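Local atomic coordinates of proteolytically activated form of PPO4 Tyrosinase (Agaricus bisporus var. bisporus H97, PDB entry 4OUA), a protein that catalyses, as a copper-containing tyrosinase, the o-hydroxylation of monophenols and the oxidation of the resulting o-diphenols to reactive o-quinones, the initial step of melanin synthesis. Residues P181-D184 with T185-T188; D209-A212 with D213-R216; S245-A248 with V249-D252. All coordinates share one frame; numbering follows the deposited sequence.

Contact 1: P181-D184 with T185-T188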
ATOM      1  N   PRO A 181      -4.887  21.336 -12.955  1.00 55.77           N
ATOM      2  CA  PRO A 181      -4.774  22.696 -12.409  1.00 60.11           C
ATOM      3  C   PRO A 181      -3.979  22.804 -11.111  1.00 62.89           C
ATOM      4  O   PRO A 181      -3.154  23.709 -10.999  1.00 73.63           O
ATOM      5  CB  PRO A 181      -6.236  23.107 -12.182  1.00 49.65           C
ATOM      6  CG  PRO A 181      -7.028  21.845 -12.281  1.00 53.50           C
ATOM      7  CD  PRO A 181      -6.286  20.960 -13.202  1.00 50.20           C
ATOM      8  N   ASN A 182      -4.216  21.911 -10.157  1.00 47.02           N
ATOM      9  CA  ASN A 182      -3.592  22.045  -8.843  1.00 47.88           C
ATOM     10  C   ASN A 182      -2.322  21.224  -8.644  1.00 56.07           C
ATOM     11  O   ASN A 182      -1.473  21.578  -7.826  1.00 50.70           O
ATOM     12  CB  ASN A 182      -4.593  21.677  -7.748  1.00 60.06           C
ATOM     13  CG  ASN A 182      -5.684  22.711  -7.592  1.00 66.36           C
ATOM     14  OD1 ASN A 182      -5.512  23.874  -7.959  1.00 73.44           O
ATOM     15  ND2 ASN A 182      -6.816  22.294  -7.037  1.00 65.11           N
ATOM     16  N   PHE A 183      -2.189  20.129  -9.385  1.00 60.38           N
ATOM     17  CA  PHE A 183      -1.084  19.203  -9.161  1.00 54.14           C
ATOM     18  C   PHE A 183       0.160  19.545  -9.979  1.00 48.34           C
ATOM     19  O   PHE A 183       1.225  18.968  -9.758  1.00 55.14           O
ATOM     20  CB  PHE A 183      -1.529  17.769  -9.461  1.00 44.38           C
ATOM     21  CG  PHE A 183      -2.680  17.301  -8.614  1.00 44.20           C
ATOM     22  CD1 PHE A 183      -2.466  16.812  -7.334  1.00 47.71           C
ATOM     23  CD2 PHE A 183      -3.977  17.350  -9.098  1.00 46.07           C
ATOM     24  CE1 PHE A 183      -3.525  16.381  -6.552  1.00 46.42           C
ATOM     25  CE2 PHE A 183      -5.040  16.921  -8.323  1.00 49.85           C
ATOM     26  CZ  PHE A 183      -4.814  16.436  -7.048  1.00 48.86           C
ATOM     27  N   ASP A 184       0.032  20.482 -10.914  1.00 45.03           N
ATOM     28  CA  ASP A 184       1.164  20.870 -11.752  1.00 47.26           C
ATOM     29  C   ASP A 184       2.071  21.877 -11.050  1.00 45.53           C
ATOM     30  O   ASP A 184       3.268  21.941 -11.325  1.00 56.37           O
ATOM     31  CB  ASP A 184       0.679  21.443 -13.087  1.00 54.01           C
ATOM     32  CG  ASP A 184      -0.333  22.566 -12.916  1.00 54.64           C
ATOM     33  OD1 ASP A 184      -0.431  23.134 -11.806  1.00 51.04           O
ATOM     34  OD2 ASP A 184      -1.030  22.887 -13.901  1.00 50.18           O
ATOM     35  N   THR A 185       1.500  22.665 -10.146  1.00 52.65           N
ATOM     36  CA  THR A 185       2.273  23.668  -9.415  1.00 49.02           C
ATOM     37  C   THR A 185       2.631  23.199  -8.006  1.00 50.43           C
ATOM     38  O   THR A 185       3.493  23.789  -7.352  1.00 52.82           O
ATOM     39  CB  THR A 185       1.516  25.009  -9.314  1.00 49.29           C
ATOM     40  OG1 THR A 185       0.311  24.831  -8.561  1.00 55.10           O
ATOM     41  CG2 THR A 185       1.172  25.535 -10.701  1.00 54.73           C
ATOM     42  N   TRP A 186       1.969  22.144  -7.539  1.00 57.20           N
ATOM     43  CA  TRP A 186       2.257  21.586  -6.220  1.00 46.73           C
ATOM     44  C   TRP A 186       3.626  20.917  -6.199  1.00 43.52           C
ATOM     45  O   TRP A 186       3.817  19.848  -6.778  1.00 44.23           O
ATOM     46  CB  TRP A 186       1.173  20.590  -5.802  1.00 39.85           C
ATOM     47  CG  TRP A 186       0.165  21.171  -4.853  1.00 49.19           C
ATOM     48  CD1 TRP A 186       0.360  22.204  -3.982  1.00 46.27           C
ATOM     49  CD2 TRP A 186      -1.198  20.760  -4.688  1.00 51.09           C
ATOM     50  NE1 TRP A 186      -0.795  22.458  -3.281  1.00 38.22           N
ATOM     51  CE2 TRP A 186      -1.768  21.585  -3.697  1.00 41.88           C
ATOM     52  CE3 TRP A 186      -1.993  19.774  -5.281  1.00 42.15           C
ATOM     53  CZ2 TRP A 186      -3.091  21.454  -3.285  1.00 44.85           C
ATOM     54  CZ3 TRP A 186      -3.307  19.645  -4.870  1.00 49.45           C
ATOM     55  CH2 TRP A 186      -3.843  20.481  -3.881  1.00 48.81           C
ATOM     56  N   LYS A 187       4.574  21.555  -5.523  1.00 45.48           N
ATOM     57  CA  LYS A 187       5.951  21.082  -5.492  1.00 46.51           C
ATOM     58  C   LYS A 187       6.069  19.738  -4.775  1.00 45.21           C
ATOM     59  O   LYS A 187       6.811  18.858  -5.210  1.00 50.04           O
ATOM     60  CB  LYS A 187       6.851  22.127  -4.825  1.00 48.10           C
ATOM     61  CG  LYS A 187       6.692  23.528  -5.410  1.00 47.17           C
ATOM     62  CD  LYS A 187       7.703  24.504  -4.829  1.00 46.72           C
ATOM     63  CE  LYS A 187       9.120  24.168  -5.273  1.00 46.51           C
ATOM     64  NZ  LYS A 187       9.305  24.348  -6.740  1.00 49.92           N
ATOM     65  N   THR A 188       5.334  19.581  -3.680  1.00 37.70           N
ATOM     66  CA  THR A 188       5.317  18.313  -2.961  1.00 41.33           C
ATOM     67  C   THR A 188       3.894  17.785  -2.859  1.00 36.68           C
ATOM     68  O   THR A 188       2.936  18.508  -3.125  1.00 47.20           O
ATOM     69  CB  THR A 188       5.910  18.446  -1.541  1.00 37.10           C
ATOM     70  OG1 THR A 188       4.929  19.002  -0.655  1.00 35.17           O
ATOM     71  CG2 THR A 188       7.147  19.334  -1.552  1.00 32.79           C
TER

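Contact 2: D209-A212 with D213-R216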
ATOM      1  N   ASP A 209     -10.237  11.695  13.806  1.00 42.90           N
ATOM      2  CA  ASP A 209     -10.743  11.423  15.145  1.00 40.38           C
ATOM      3  C   ASP A 209     -12.259  11.232  15.133  1.00 43.72           C
ATOM      4  O   ASP A 209     -12.791  10.370  15.833  1.00 42.66           O
ATOM      5  CB  ASP A 209     -10.356  12.556  16.098  1.00 41.71           C
ATOM      6  CG  ASP A 209     -10.510  12.168  17.553  1.00 51.52           C
ATOM      7  OD1 ASP A 209     -10.330  10.974  17.870  1.00 61.31           O
ATOM      8  OD2 ASP A 209     -10.806  13.055  18.380  1.00 63.61           O
ATOM      9  N   LEU A 210     -12.948  12.028  14.321  1.00 44.50           N
ATOM     10  CA  LEU A 210     -14.406  11.959  14.223  1.00 37.60           C
ATOM     11  C   LEU A 210     -14.872  10.765  13.395  1.00 42.60           C
ATOM     12  O   LEU A 210     -15.893  10.150  13.700  1.00 43.28           O
ATOM     13  CB  LEU A 210     -14.963  13.253  13.623  1.00 43.54           C
ATOM     14  CG  LEU A 210     -14.920  14.496  14.511  1.00 49.99           C
ATOM     15  CD1 LEU A 210     -15.526  15.687  13.787  1.00 53.58           C
ATOM     16  CD2 LEU A 210     -15.642  14.236  15.823  1.00 39.85           C
ATOM     17  N   GLU A 211     -14.121  10.439  12.347  1.00 47.04           N
ATOM     18  CA  GLU A 211     -14.492   9.348  11.450  1.00 42.69           C
ATOM     19  C   GLU A 211     -14.054   7.985  11.985  1.00 40.61           C
ATOM     20  O   GLU A 211     -14.356   6.952  11.388  1.00 39.06           O
ATOM     21  CB  GLU A 211     -13.895   9.576  10.059  1.00 37.02           C
ATOM     22  CG  GLU A 211     -14.462  10.782   9.322  1.00 40.62           C
ATOM     23  CD  GLU A 211     -15.913  10.596   8.909  1.00 57.31           C
ATOM     24  OE1 GLU A 211     -16.444   9.475   9.064  1.00 60.95           O
ATOM     25  OE2 GLU A 211     -16.523  11.573   8.427  1.00 70.90           O
ATOM     26  N   ALA A 212     -13.354   7.993  13.117  1.00 42.30           N
ATOM     27  CA  ALA A 212     -12.805   6.770  13.701  1.00 37.00           C
ATOM     28  C   ALA A 212     -13.872   5.709  13.967  1.00 40.77           C
ATOM     29  O   ALA A 212     -13.753   4.575  13.505  1.00 46.85           O
ATOM     30  CB  ALA A 212     -12.063   7.096  14.988  1.00 31.77           C
ATOM     31  N   ASP A 213     -14.907   6.080  14.716  1.00 43.21           N
ATOM     32  CA  ASP A 213     -15.964   5.144  15.094  1.00 39.96           C
ATOM     33  C   ASP A 213     -16.631   4.497  13.884  1.00 39.55           C
ATOM     34  O   ASP A 213     -16.804   3.280  13.841  1.00 42.46           O
ATOM     35  CB  ASP A 213     -17.020   5.850  15.947  1.00 48.00           C
ATOM     36  CG  ASP A 213     -16.494   6.262  17.308  1.00 60.63           C
ATOM     37  OD1 ASP A 213     -15.949   7.381  17.425  1.00 59.16           O
ATOM     38  OD2 ASP A 213     -16.630   5.467  18.262  1.00 70.66           O
ATOM     39  N   SER A 214     -17.006   5.310  12.903  1.00 43.90           N
ATOM     40  CA  SER A 214     -17.685   4.804  11.716  1.00 39.72           C
ATOM     41  C   SER A 214     -16.765   3.914  10.883  1.00 41.75           C
ATOM     42  O   SER A 214     -17.216   2.960  10.249  1.00 39.46           O
ATOM     43  CB  SER A 214     -18.207   5.960  10.863  1.00 38.82           C
ATOM     44  OG  SER A 214     -17.140   6.703  10.303  1.00 50.55           O
ATOM     45  N   THR A 215     -15.474   4.230  10.891  1.00 36.71           N
ATOM     46  CA  THR A 215     -14.497   3.468  10.122  1.00 34.68           C
ATOM     47  C   THR A 215     -14.343   2.048  10.660  1.00 33.01           C
ATOM     48  O   THR A 215     -14.203   1.098   9.890  1.00 32.38           O
ATOM     49  CB  THR A 215     -13.121   4.160  10.115  1.00 37.74           C
ATOM     50  OG1 THR A 215     -13.209   5.391   9.386  1.00 47.14           O
ATOM     51  CG2 THR A 215     -12.080   3.271   9.457  1.00 28.59           C
ATOM     52  N   ARG A 216     -14.366   1.907  11.982  1.00 32.77           N
ATOM     53  CA  ARG A 216     -14.263   0.592  12.605  1.00 32.71           C
ATOM     54  C   ARG A 216     -15.466  -0.275  12.249  1.00 37.18           C
ATOM     55  O   ARG A 216     -15.328  -1.470  11.988  1.00 37.13           O
ATOM     56  CB  ARG A 216     -14.142   0.716  14.126  1.00 31.74           C
ATOM     57  CG  ARG A 216     -14.268  -0.617  14.850  1.00 39.46           C
ATOM     58  CD  ARG A 216     -14.175  -0.467  16.360  1.00 42.94           C
ATOM     59  NE  ARG A 216     -12.841  -0.064  16.794  1.00 45.97           N
ATOM     60  CZ  ARG A 216     -12.425  -0.099  18.055  1.00 49.28           C
ATOM     61  NH1 ARG A 216     -13.240  -0.526  19.010  1.00 51.38           N
ATOM     62  NH2 ARG A 216     -11.195   0.287  18.363  1.00 51.76           N
TER
HETATM   63  O   HOH W   1     -17.453   8.314  13.474  1.00 36.61           O

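Contact 3: S245-A248 with V249-D252. With CU1 (copper (I) ion), chain D.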
ATOM      1  N   SER A 245     -17.605  -3.749   0.057  1.00 37.23           N
ATOM      2  CA  SER A 245     -16.449  -4.373  -0.574  1.00 34.49           C
ATOM      3  C   SER A 245     -15.142  -3.933   0.073  1.00 36.45           C
ATOM      4  O   SER A 245     -15.094  -2.925   0.778  1.00 34.34           O
ATOM      5  CB  SER A 245     -16.416  -4.053  -2.069  1.00 37.98           C
ATOM      6  OG  SER A 245     -16.247  -2.664  -2.288  1.00 39.39           O
ATOM      7  N   LEU A 246     -14.086  -4.702  -0.174  1.00 42.06           N
ATOM      8  CA  LEU A 246     -12.753  -4.368   0.310  1.00 33.40           C
ATOM      9  C   LEU A 246     -12.324  -3.001  -0.207  1.00 32.09           C
ATOM     10  O   LEU A 246     -11.601  -2.271   0.468  1.00 38.92           O
ATOM     11  CB  LEU A 246     -11.743  -5.436  -0.121  1.00 34.79           C
ATOM     12  CG  LEU A 246     -10.278  -5.260   0.296  1.00 35.33           C
ATOM     13  CD1 LEU A 246     -10.076  -5.607   1.766  1.00 28.50           C
ATOM     14  CD2 LEU A 246      -9.360  -6.093  -0.586  1.00 27.06           C
ATOM     15  N   GLU A 247     -12.784  -2.658  -1.407  1.00 29.51           N
ATOM     16  CA  GLU A 247     -12.385  -1.414  -2.055  1.00 34.91           C
ATOM     17  C   GLU A 247     -13.208  -0.227  -1.571  1.00 35.41           C
ATOM     18  O   GLU A 247     -12.680   0.871  -1.389  1.00 36.30           O
ATOM     19  CB  GLU A 247     -12.502  -1.541  -3.574  1.00 35.77           C
ATOM     20  CG  GLU A 247     -12.014  -0.320  -4.334  1.00 32.23           C
ATOM     21  CD  GLU A 247     -12.184  -0.456  -5.836  1.00 39.92           C
ATOM     22  OE1 GLU A 247     -12.954  -1.335  -6.274  1.00 42.25           O
ATOM     23  OE2 GLU A 247     -11.545   0.320  -6.578  1.00 45.57           O
ATOM     24  N   ALA A 248     -14.504  -0.452  -1.371  1.00 35.83           N
ATOM     25  CA  ALA A 248     -15.405   0.596  -0.903  1.00 31.53           C
ATOM     26  C   ALA A 248     -14.937   1.157   0.436  1.00 33.48           C
ATOM     27  O   ALA A 248     -14.839   2.372   0.611  1.00 29.21           O
ATOM     28  CB  ALA A 248     -16.822   0.063  -0.792  1.00 33.49           C
ATOM     29  N   VAL A 249     -14.649   0.259   1.374  1.00 32.85           N
ATOM     30  CA  VAL A 249     -14.120   0.639   2.679  1.00 30.46           C
ATOM     31  C   VAL A 249     -12.748   1.283   2.528  1.00 36.30           C
ATOM     32  O   VAL A 249     -12.356   2.146   3.315  1.00 39.38           O
ATOM     33  CB  VAL A 249     -14.014  -0.579   3.616  1.00 28.61           C
ATOM     34  CG1 VAL A 249     -13.426  -0.173   4.957  1.00 31.93           C
ATOM     35  CG2 VAL A 249     -15.379  -1.228   3.797  1.00 29.40           C
ATOM     36  N   HIS A 250     -12.019   0.828   1.455  1.00 38.99           N
ATOM     37  CA  HIS A 250     -10.684   1.321   1.145  1.00 28.99           C
ATOM     38  C   HIS A 250     -10.709   2.754   0.616  1.00 33.69           C
ATOM     39  O   HIS A 250      -9.755   3.511   0.800  1.00 37.32           O
ATOM     40  CB  HIS A 250     -10.017   0.387   0.130  1.00 26.91           C
ATOM     41  CG  HIS A 250      -9.083   1.080  -0.812  1.00 28.75           C
ATOM     42  ND1 HIS A 250      -9.477   1.533  -2.053  1.00 29.28           N
ATOM     43  CD2 HIS A 250      -7.771   1.388  -0.698  1.00 33.25           C
ATOM     44  CE1 HIS A 250      -8.447   2.096  -2.659  1.00 31.63           C
ATOM     45  NE2 HIS A 250      -7.400   2.026  -1.857  1.00 34.98           N
ATOM     46  N   ASP A 251     -11.804   3.122  -0.029  1.00 35.66           N
ATOM     47  CA  ASP A 251     -11.935   4.444  -0.639  1.00 34.76           C
ATOM     48  C   ASP A 251     -12.024   5.555   0.402  1.00 33.54           C
ATOM     49  O   ASP A 251     -11.547   6.665   0.171  1.00 38.23           O
ATOM     50  CB  ASP A 251     -13.164   4.495  -1.548  1.00 36.25           C
ATOM     51  CG  ASP A 251     -13.033   3.595  -2.759  1.00 40.55           C
ATOM     52  OD1 ASP A 251     -11.887   3.304  -3.165  1.00 43.15           O
ATOM     53  OD2 ASP A 251     -14.077   3.182  -3.307  1.00 34.73           O
ATOM     54  N   ASP A 252     -12.636   5.254   1.543  1.00 34.46           N
ATOM     55  CA  ASP A 252     -12.840   6.248   2.594  1.00 32.03           C
ATOM     56  C   ASP A 252     -11.526   6.816   3.125  1.00 34.18           C
ATOM     57  O   ASP A 252     -11.461   7.979   3.522  1.00 27.46           O
ATOM     58  CB  ASP A 252     -13.647   5.646   3.748  1.00 36.96           C
ATOM     59  CG  ASP A 252     -15.098   5.391   3.378  1.00 48.18           C
ATOM     60  OD1 ASP A 252     -15.374   5.136   2.186  1.00 55.75           O
ATOM     61  OD2 ASP A 252     -15.962   5.446   4.280  1.00 47.64           O
TER
HETATM   62 CU   CU1 D 402      -6.005   3.000  -2.857  0.92 30.62          CU
HETATM   63  O   HOH W   2      -6.223   2.967  -5.116  0.90 42.65           O

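Contact 1: P181-D184 with T185-T188
W186 folds its indole back against N182 and F183, four and three residues earlier in the chain. Its CB starts beside the backbone of N182, 3.5 Å from N182 O. W186 CG and CD2 also pass this carbonyl oxygen. Further along the ring, W186 CE3 approaches it too and meets F183 CD1 at 3.6 Å. The next atom, W186 CZ3, lies over one face of the phenyl ring, 3.7 Å from F183 CE1. Beyond it, W186 CH2 comes near N182 CB. The two rings make an offset edge-to-face pair with their planes 68° apart, the indole giving the edge. N182 CB lies over the six-membered ring of the indole, 4.2 Å from its centroid, a CH-pi contact. At the far side of the indole, NE1 donates to K197 O. Replacing W186 by an alanine would probably leave the F183 face without its edge partner and K197 O without this donor. The turn lies in the long loop between strand 158-162 and helix 201-224. There F183 also stacks on F271 and meets H265 and H268 edge-to-face, and the backbone of K187 bonds to that of F170.

Contact 2: D209-A212 with D213-R216
E211 O is gripped by three donors from the next turn of the helix. T215 N gives the backbone bond at 3.0 Å. T215 OG1 adds a shorter one at 2.8 Å, coming from above the carbonyl plane, 44° out of it. S214 OG is the third, at 3.0 Å, also well out of the plane. For T215, a chi1 of -67° sets OG1 beside its own backbone N, facing back along the helix to E211. The S214 hydroxyl also lies 3.1 Å from E211 OE1, since the glutamate chain bends at chi2 and brings its carboxylate round to S214. The next backbone bond joins R216 N to A212 O at 3.1 Å. Before it the helix is kinked: the N atoms of D213 and S214 lack their bonds to the preceding turn. Water 1 accepts from S214 N at 3.1 Å and may bridge to L210 O, though that leg is too short to trust. The R216 guanidinium is held by I379 O through NH1. This is helix 201-224, where E211 and T215 also touch F256 of helix 246-258. Next to the kink, the two hydroxyls add to the regular bond on E211 O, and water serves the S214 amide.

Contact 3: S245-A248 with V249-D252
The H250 imidazole has E247 O at its edge, close to the ring plane, while L246 O lies obliquely to it. H250 ND1 makes a weak bond to E247 O at 3.3 Å and a second weak one to D251 OD1 at 3.2 Å. Together they help to fix the rotation of the ring, consistent with NE2 pointing to the copper ion, which it binds at 2.0 Å. H254 and H282 supply the other two histidine ligands, and water 2 sits on the metal at 2.3 Å. The rings of H281, F86, H282 and H254 also meet that of H250.

The E247 carboxylate and the imidazole are turned 40° apart. With CG anti to the backbone N, chi1 -176°, the extended E247 chain passes the ring, CG lying 3.9 Å from H250 ND1. Its OE1 accepts from H235 N and S82 N. E247 OE2 and D251 OD1 are like charges 4.5 Å apart. D251 OD2 is bonded to H235 ND1, which is likely to ease that repulsion. H235 thus bonds to both acids, through its backbone N to E247 and through ND1 to D251.

The helix starts here. S245 is the N-cap, its OG accepting from A248 N at 3.0 Å and also hydrogen-bonded to H242 O. V249 N bonds to S245 O at 3.3 Å. The next turn is looser: H250 N to L246 O is weak, and D251 N is shared between E247 O, weakly, and A248 O.

Helix 246-258 is one of the helices of the dicopper core of tyrosinases. L246 and V249 pack against helix 201-224 at M222, and V249 also meets T219. H250 touches V285 of helix 277-295. L246 and E247 reach helix 86-109 at P87 and F86.

The three contacts follow one another along the chain within the tyrosinase central domain. Contact 3 holds a copper ligand; the other two lie further out. Contacts 2 and 3 are on neighbouring helices, with centres about 14 Å apart and nearest atoms about 5 Å apart. E211 and T215 of contact 2 rest on F256, further along the helix that contact 3 begins, and the T215 side chain is about 14 Å from a copper ion. Contact 1 is more remote, its centre about 27 Å from that of contact 3. Still, the F183 side chain is about 11 Å from that of H254, a copper ligand that probably also binds substrate.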